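Local atomic coordinates of myosin-I heavy chain (Dictyostelium discoideum, PDB entry 5EJR), a protein that works as an actin-based, ATP-driven motor in the early steps of phagocytosis and in adhesion, the present chain being a MyTH4-FERM unit of its tail. Residues S87-I90 / Q91-S95; E270-I274 / Y275-A279; A349-I352 / Q353-Y356; V372-D375 / Q376-N379. All coordinates share one frame; numbering follows the deposited sequence.

Interaction 1 of 4, residues S87-I90 / Q91-S95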
# COMPACT_ATOMS: atom_id res chain seq x y z
N SER A 87 13.30 10.94 1.83
CA SER A 87 11.90 10.48 1.78
C SER A 87 11.31 10.36 3.18
O SER A 87 10.20 10.83 3.42
CB SER A 87 11.76 9.17 1.01
OG SER A 87 12.50 8.12 1.59
N LEU A 88 12.10 9.81 4.11
CA LEU A 88 11.79 9.64 5.53
C LEU A 88 11.58 11.01 6.20
O LEU A 88 10.67 11.17 7.01
CB LEU A 88 12.92 8.88 6.22
CG LEU A 88 12.69 7.40 6.59
CD1 LEU A 88 12.17 6.59 5.41
CD2 LEU A 88 13.96 6.76 7.14
N VAL A 89 12.37 12.03 5.78
CA VAL A 89 12.28 13.39 6.33
C VAL A 89 10.97 14.06 5.91
O VAL A 89 10.24 14.55 6.78
CB VAL A 89 13.54 14.24 6.01
CG1 VAL A 89 13.31 15.73 6.26
CG2 VAL A 89 14.74 13.75 6.82
N ILE A 90 10.63 14.04 4.61
CA ILE A 90 9.38 14.63 4.12
C ILE A 90 8.15 13.84 4.65
O ILE A 90 7.13 14.46 4.92
CB ILE A 90 9.38 14.84 2.58
CG1 ILE A 90 8.19 15.73 2.13
CG2 ILE A 90 9.45 13.51 1.81
CD1 ILE A 90 8.34 16.35 0.69
N GLN A 91 8.26 12.50 4.82
CA GLN A 91 7.16 11.71 5.40
C GLN A 91 6.83 12.20 6.83
O GLN A 91 5.65 12.35 7.16
CB GLN A 91 7.50 10.22 5.41
CG GLN A 91 7.18 9.54 4.08
CD GLN A 91 8.00 8.30 3.89
OE1 GLN A 91 8.25 7.53 4.82
NE2 GLN A 91 8.46 8.08 2.68
N SER A 92 7.87 12.54 7.62
CA SER A 92 7.76 13.11 8.98
C SER A 92 7.00 14.44 8.95
O SER A 92 6.05 14.61 9.71
CB SER A 92 9.14 13.30 9.60
OG SER A 92 9.05 13.84 10.90
N ILE A 93 7.38 15.35 8.00
CA ILE A 93 6.77 16.67 7.81
C ILE A 93 5.30 16.54 7.48
O ILE A 93 4.49 17.25 8.06
CB ILE A 93 7.53 17.53 6.76
CG1 ILE A 93 9.00 17.77 7.17
CG2 ILE A 93 6.80 18.87 6.48
CD1 ILE A 93 9.92 18.23 6.04
N ILE A 94 4.96 15.67 6.51
CA ILE A 94 3.57 15.53 6.11
C ILE A 94 2.77 14.85 7.23
O ILE A 94 1.64 15.28 7.49
CB ILE A 94 3.42 14.90 4.70
CG1 ILE A 94 3.65 15.99 3.61
CG2 ILE A 94 2.06 14.22 4.49
CD1 ILE A 94 4.37 15.52 2.47
N SER A 95 3.39 13.89 7.94
CA SER A 95 2.73 13.22 9.08
C SER A 95 2.38 14.27 10.14
O SER A 95 1.23 14.33 10.59
CB SER A 95 3.63 12.13 9.66
OG SER A 95 3.13 11.66 10.90
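Ile-90 and Ile-94, one helical turn apart, lie side by side and point the same way, so that their outer branches run alongside each other. The touch is between CG1 of Ile-90 and CD1 of Ile-94, 3.8 Å apart. The two reach it from different rotamers: CG1 of Ile-90 stands opposite its own backbone N (chi1 -168°), whereas CG1 of Ile-94 lies beside its N (chi1 -81°), and the ethyl arms converge. A looser pair follows the same spacing on the next face, Val-89 CG1 meeting Ile-93 CD1 at 4.2 Å. Gln-91 behaves differently. Its chain, extended beyond CG, runs back along the helix past the carbonyl of Ser-87, with CG 3.3 Å from Ser-87 O, and its amide crosses Leu-88 at a slant, OE1 coming within 4.1 Å of Leu-88 CD1. The amide nitrogen is bound elsewhere, by Pro-192 O and the carboxylate of Glu-282, which also holds Ser-87 OG. Beneath the side chains runs regular i to i+4 bonding; the bond from Ile-94 N to Ile-90 O, 2.9 Å long, is nearly straight (165° at the hydrogen). In the MyTH4 part of the chain, this piece of helix 86-99 sends Ile-90 and Ile-94 against helix 121-137, Val-89 and Ile-93 against helix 58-75, and Ser-87 and Ile-90 against helix 194-205.

Interaction 2 of 4, residues E270-I274 / Y275-A279. With EDO (1,2-ethanediol), chain E.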
# COMPACT_ATOMS: atom_id res chain seq x y z
N GLU A 270 -7.89 -3.25 -1.09
CA GLU A 270 -8.23 -2.63 -2.37
C GLU A 270 -8.52 -1.11 -2.25
O GLU A 270 -8.46 -0.40 -3.26
CB GLU A 270 -9.42 -3.36 -3.03
CG GLU A 270 -10.74 -3.25 -2.29
CD GLU A 270 -11.92 -3.70 -3.12
OE1 GLU A 270 -12.17 -4.93 -3.18
OE2 GLU A 270 -12.58 -2.84 -3.74
N THR A 271 -8.85 -0.62 -1.03
CA THR A 271 -9.14 0.81 -0.82
C THR A 271 -7.92 1.61 -0.46
O THR A 271 -8.03 2.84 -0.36
CB THR A 271 -10.23 1.03 0.23
OG1 THR A 271 -9.86 0.38 1.44
CG2 THR A 271 -11.61 0.64 -0.26
N ASP A 272 -6.76 0.96 -0.25
CA ASP A 272 -5.57 1.72 0.08
C ASP A 272 -5.07 2.46 -1.18
O ASP A 272 -5.31 2.00 -2.31
CB ASP A 272 -4.44 0.80 0.56
CG ASP A 272 -4.49 0.25 1.97
OD1 ASP A 272 -5.49 0.53 2.69
OD2 ASP A 272 -3.54 -0.48 2.36
N MET A 273 -4.34 3.56 -0.96
CA MET A 273 -3.67 4.35 -2.00
C MET A 273 -2.37 3.64 -2.21
O MET A 273 -1.66 3.39 -1.23
CB MET A 273 -3.36 5.77 -1.50
CG MET A 273 -4.58 6.58 -1.22
SD MET A 273 -5.79 6.38 -2.54
CE MET A 273 -6.37 8.00 -2.63
N ILE A 274 -2.04 3.30 -3.46
CA ILE A 274 -0.77 2.59 -3.75
C ILE A 274 0.46 3.35 -3.22
O ILE A 274 1.34 2.74 -2.63
CB ILE A 274 -0.60 2.16 -5.24
CG1 ILE A 274 0.77 1.47 -5.48
CG2 ILE A 274 -0.84 3.33 -6.21
CD1 ILE A 274 0.85 0.61 -6.70
N TYR A 275 0.45 4.69 -3.35
CA TYR A 275 1.58 5.50 -2.86
C TYR A 275 1.68 5.50 -1.33
O TYR A 275 2.80 5.52 -0.81
CB TYR A 275 1.55 6.91 -3.45
CG TYR A 275 2.16 6.99 -4.84
CD1 TYR A 275 3.41 6.44 -5.11
CD2 TYR A 275 1.52 7.67 -5.87
CE1 TYR A 275 3.99 6.53 -6.38
CE2 TYR A 275 2.08 7.77 -7.14
CZ TYR A 275 3.32 7.20 -7.39
OH TYR A 275 3.88 7.28 -8.63
N ASP A 276 0.53 5.38 -0.61
CA ASP A 276 0.55 5.27 0.86
C ASP A 276 1.20 3.95 1.28
O ASP A 276 1.94 3.91 2.26
CB ASP A 276 -0.85 5.41 1.48
CG ASP A 276 -1.41 6.82 1.48
OD1 ASP A 276 -0.61 7.78 1.35
OD2 ASP A 276 -2.65 6.97 1.66
N VAL A 277 0.96 2.87 0.50
CA VAL A 277 1.55 1.55 0.73
C VAL A 277 3.06 1.63 0.50
O VAL A 277 3.82 1.09 1.30
CB VAL A 277 0.91 0.42 -0.15
CG1 VAL A 277 1.56 -0.93 0.14
CG2 VAL A 277 -0.60 0.35 0.01
N LEU A 278 3.51 2.29 -0.59
CA LEU A 278 4.94 2.39 -0.87
C LEU A 278 5.71 3.12 0.22
O LEU A 278 6.83 2.72 0.54
CB LEU A 278 5.23 2.98 -2.26
CG LEU A 278 4.83 2.10 -3.44
CD1 LEU A 278 4.77 2.92 -4.74
CD2 LEU A 278 5.78 0.90 -3.60
N ALA A 279 5.08 4.14 0.83
CA ALA A 279 5.66 4.92 1.93
C ALA A 279 5.77 4.01 3.17
O ALA A 279 6.86 3.90 3.75
CB ALA A 279 4.80 6.13 2.22
C1 EDO E . -8.88 -8.21 -1.01
O1 EDO E . -7.91 -8.26 -2.07
C2 EDO E . -8.57 -7.00 -0.05
O2 EDO E . -9.05 -5.82 -0.69
O HOH W 1 -4.39 4.88 1.78
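Met-273 and Asp-276 carry the tight part of this helix start, lying side by side in the methionine conformer described here. OD2 of Asp-276 rests 3.5 Å from Met-273 CB, and the carboxylate swings back toward the loop because its CG lies beside the backbone N (chi1 -74°). One water ties the pair together: it accepts from Met-273 N at 3.0 Å and donates to Asp-276 OD2 at 2.7 Å. Met-273 is the N-cap, and its carbonyl receives Val-277 N at 3.2 Å, in the carbonyl plane, besides a weak bond from Asp-276 N. Ile-274 is buried among Ile-226, Ile-232, Ile-235 and Phe-292; its touch on Leu-278, CG1 to CD1 at 4.3 Å, is lighter.

The loop end is looser. Asp-272 crosses Val-277 at about a right angle, with OD2 3.9 Å from CG2, and Thr-271 is exposed. There Glu-270 N donates to O2 of an ethanediol at 2.8 Å, a molecule probably left from the crystallisation liquor.

The carboxylate of Asp-276 is buried yet amply matched: OD1 takes a salt bridge from Arg-188 and the N-H of Met-190, while OD2 takes the N-H of Lys-189. Without this carboxylate, as with an alanine here, Arg-188 is likely to lose its counter-charge and the water its acceptor. Placed in the first turn of helix 274-283, the negative group probably also interacts favourably with the helix dipole, and its bonds tie that turn, in the ubiquitin-like FERM lobe, to residues 188-190 in the MyTH4 part of the chain.

Interaction 3 of 4, residues A349-I352 / Q353-Y356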
# COMPACT_ATOMS: atom_id res chain seq x y z
N ALA A 349 1.27 -37.97 -9.44
CA ALA A 349 1.02 -38.62 -10.74
C ALA A 349 0.39 -37.70 -11.77
O ALA A 349 0.85 -37.67 -12.92
CB ALA A 349 0.20 -39.90 -10.59
N ILE A 350 -0.63 -36.90 -11.36
CA ILE A 350 -1.30 -35.95 -12.25
C ILE A 350 -0.34 -34.89 -12.70
O ILE A 350 -0.29 -34.57 -13.87
CB ILE A 350 -2.56 -35.31 -11.58
CG1 ILE A 350 -3.63 -36.36 -11.32
CG2 ILE A 350 -3.11 -34.16 -12.44
CD1 ILE A 350 -4.65 -35.91 -10.32
N LEU A 351 0.38 -34.28 -11.74
CA LEU A 351 1.33 -33.22 -12.04
C LEU A 351 2.46 -33.67 -12.94
O LEU A 351 2.95 -32.88 -13.75
CB LEU A 351 1.86 -32.55 -10.75
CG LEU A 351 0.81 -31.80 -9.88
CD1 LEU A 351 1.47 -31.11 -8.73
CD2 LEU A 351 0.07 -30.75 -10.69
N ILE A 352 2.86 -34.95 -12.83
CA ILE A 352 3.89 -35.53 -13.73
C ILE A 352 3.30 -35.63 -15.16
O ILE A 352 3.95 -35.20 -16.11
CB ILE A 352 4.41 -36.90 -13.18
CG1 ILE A 352 5.34 -36.66 -11.96
CG2 ILE A 352 5.15 -37.73 -14.29
CD1 ILE A 352 5.61 -37.92 -11.09
N GLN A 353 2.05 -36.09 -15.29
CA GLN A 353 1.41 -36.18 -16.61
C GLN A 353 1.29 -34.79 -17.25
O GLN A 353 1.42 -34.65 -18.48
CB GLN A 353 0.07 -36.93 -16.54
CG GLN A 353 -0.41 -37.42 -17.91
CD GLN A 353 -1.75 -38.11 -17.93
OE1 GLN A 353 -2.29 -38.52 -16.90
NE2 GLN A 353 -2.32 -38.29 -19.11
N LEU A 354 1.14 -33.73 -16.42
CA LEU A 354 1.09 -32.36 -16.93
C LEU A 354 2.48 -31.89 -17.40
O LEU A 354 2.58 -31.15 -18.37
CB LEU A 354 0.48 -31.39 -15.91
CG LEU A 354 -1.06 -31.39 -15.82
CD1 LEU A 354 -1.54 -30.76 -14.49
CD2 LEU A 354 -1.68 -30.66 -16.97
N LEU A 355 3.55 -32.27 -16.70
CA LEU A 355 4.91 -31.89 -17.10
C LEU A 355 5.39 -32.71 -18.32
O LEU A 355 6.16 -32.20 -19.13
CB LEU A 355 5.90 -32.15 -15.96
CG LEU A 355 5.87 -31.22 -14.78
CD1 LEU A 355 6.68 -31.82 -13.63
CD2 LEU A 355 6.41 -29.85 -15.17
N TYR A 356 4.99 -33.98 -18.39
CA TYR A 356 5.43 -34.91 -19.43
C TYR A 356 4.24 -35.56 -20.16
O TYR A 356 3.94 -36.72 -19.91
CB TYR A 356 6.40 -35.95 -18.82
CG TYR A 356 7.54 -35.29 -18.08
CD1 TYR A 356 8.59 -34.69 -18.77
CD2 TYR A 356 7.57 -35.25 -16.69
CE1 TYR A 356 9.64 -34.07 -18.09
CE2 TYR A 356 8.59 -34.61 -16.00
CZ TYR A 356 9.64 -34.04 -16.70
OH TYR A 356 10.67 -33.43 -16.01
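With CG2 of Ile-352 opposite the backbone N (CG1 beside it, chi1 -74°) and the ring of Tyr-356 swung back beside its own N (chi1 -53°), the isoleucine methyl and the ring come together in the last turn of helix 341-355, within the central helical lobe of the FERM domain. CG2 of Ile-352 touches Tyr-356 CD2 at 4.2 Å, and the ring reaches out to Gln-371, which bonds its hydroxyl. On another side of the helix the leucines pair: Leu-351 and Leu-354 cross at a slant, CD2 of the first against CD1 of the second at 4.1 Å. That same CD1 of Leu-354 also meets Ile-350 CG2 at 4.3 Å, so a single methyl is shared by two neighbours from the preceding turn. Leu-355 instead lays its CG over a backbone oxygen, 3.5 Å from Leu-351 O.

The helix is gripped from several directions. Ile-350, Leu-351, Gln-353 and Leu-354 pack on helix 402-416, the two leucines and Leu-355 on helix 317-332, and Ala-349 and Ile-352 on helix 383-394.

Four successive i to i+4 bonds hold the backbone as far as Tyr-356, the first residue to leave helical geometry. The last of them, from Tyr-356 N to Ile-352 O, is 2.8 Å long, and its donor sits almost in line with the carbonyl, at 169° to the C=O bond.

Interaction 4 of 4, residues V372-D375 / Q376-N379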
# COMPACT_ATOMS: atom_id res chain seq x y z
N VAL A 372 7.21 -32.16 -8.27
CA VAL A 372 5.78 -32.33 -8.02
C VAL A 372 5.37 -32.61 -6.56
O VAL A 372 4.15 -32.69 -6.28
CB VAL A 372 5.17 -33.41 -8.96
CG1 VAL A 372 5.34 -33.02 -10.42
CG2 VAL A 372 5.76 -34.81 -8.68
N LEU A 373 6.33 -32.73 -5.64
CA LEU A 373 5.95 -32.92 -4.23
C LEU A 373 6.67 -31.89 -3.42
O LEU A 373 7.87 -31.74 -3.63
CB LEU A 373 6.36 -34.29 -3.69
CG LEU A 373 5.55 -35.51 -3.95
CD1 LEU A 373 6.20 -36.68 -3.22
CD2 LEU A 373 4.06 -35.33 -3.50
N PRO A 374 6.01 -31.18 -2.46
CA PRO A 374 6.76 -30.23 -1.62
C PRO A 374 7.58 -31.00 -0.58
O PRO A 374 7.20 -32.11 -0.21
CB PRO A 374 5.65 -29.42 -0.92
CG PRO A 374 4.50 -30.38 -0.84
CD PRO A 374 4.58 -31.26 -2.08
N ASP A 375 8.64 -30.38 -0.03
CA ASP A 375 9.49 -31.02 1.00
C ASP A 375 8.71 -31.48 2.21
O ASP A 375 8.99 -32.54 2.75
CB ASP A 375 10.61 -30.07 1.44
CG ASP A 375 11.65 -29.79 0.38
OD1 ASP A 375 11.57 -30.40 -0.73
OD2 ASP A 375 12.55 -28.97 0.64
N GLN A 376 7.71 -30.68 2.65
CA GLN A 376 6.87 -30.97 3.81
C GLN A 376 6.20 -32.35 3.75
O GLN A 376 6.15 -33.07 4.75
CB GLN A 376 5.84 -29.83 3.99
CG GLN A 376 6.45 -28.48 4.37
CD GLN A 376 6.95 -27.60 3.24
OE1 GLN A 376 7.08 -28.00 2.06
NE2 GLN A 376 7.26 -26.34 3.58
N ILE A 377 5.74 -32.76 2.56
CA ILE A 377 5.13 -34.07 2.31
C ILE A 377 6.24 -35.12 2.08
O ILE A 377 6.15 -36.24 2.57
CB ILE A 377 4.22 -33.93 1.04
CG1 ILE A 377 2.97 -33.00 1.27
CG2 ILE A 377 3.82 -35.28 0.46
CD1 ILE A 377 2.00 -33.45 2.23
N LEU A 378 7.22 -34.78 1.25
CA LEU A 378 8.35 -35.65 0.88
C LEU A 378 9.05 -36.20 2.15
O LEU A 378 9.44 -37.36 2.15
CB LEU A 378 9.38 -34.87 0.02
CG LEU A 378 10.69 -35.63 -0.37
CD1 LEU A 378 10.40 -36.79 -1.35
CD2 LEU A 378 11.69 -34.68 -1.05
N ASN A 379 9.17 -35.37 3.20
CA ASN A 379 9.79 -35.71 4.48
C ASN A 379 9.28 -36.97 5.14
O ASN A 379 10.02 -37.61 5.89
CB ASN A 379 9.60 -34.53 5.45
CG ASN A 379 10.55 -33.42 5.20
OD1 ASN A 379 11.38 -33.49 4.29
ND2 ASN A 379 10.35 -32.29 5.88
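Apolar contact begins with Pro-374 and Ile-377, whose side chains cross at a slant: CG of the proline ring sits 3.7 Å from Ile-377 CG1. The isoleucine can meet two residues at once because its branches part at CB, CG1 lying beside the backbone N (chi1 -67°) and CG2 opposite it. Ile-377 CG2 touches Leu-373 CD2 at 4.0 Å, these two side chains crossing at about a right angle. Trp-331 of helix 317-332 packs on both Leu-373 and Pro-374, and Trp-386 of helix 383-394 on Leu-373 and Ile-377. A glycine in place of Pro-374 would probably open a gap between Ile-377 and Trp-331 and free the backbone to turn just ahead of the helix.

Backbone hydrogen bonds form the second group. The carbonyl of Pro-374 takes Leu-378 N at 3.0 Å in an almost straight bond, 173° at the hydrogen, and a weak one from Ile-377 N. Asp-375 O receives Asn-379 N at 2.9 Å.

Polar side chains lie on the exposed side. Gln-376 is bent at chi2 (86°), which brings OE1 back to within 3.6 Å of Pro-374 CB, alongside the ring. Asp-375 sends OD1 to Arg-370 in a salt bridge, an attachment to the end of the preceding helix 366-370.

This is the N-terminus of a short helix, 375-378, in the helical lobe of the FERM domain, here with Pro-374 in the N-cap position and Asp-375 opening the first turn, where its charge probably interacts favourably with the helix dipole.

The four contacts follow one another along the chain without overlapping. Interactions 1 and 2 meet where the MyTH4 domain adjoins the ubiquitin-like FERM lobe: their centres are 16 Å apart, Gln-91 OE1 lies 4.0 Å from Ala-279 O, and Glu-282, a partner of interaction 1, lies on helix 274-283 of interaction 2. Interactions 3 and 4, also 16 Å between centres, share the helical lobe, where Val-372 packs on Leu-351, Ile-352 and Leu-355, CG1 coming 3.5 Å from Leu-351 CB. The two pairs are well separated, interaction 1 lying about 53 Å from interaction 3 between centres. The ethanediol at Glu-270 belongs to interaction 2 and is also hydrogen-bonded to Ser-499 and Arg-297.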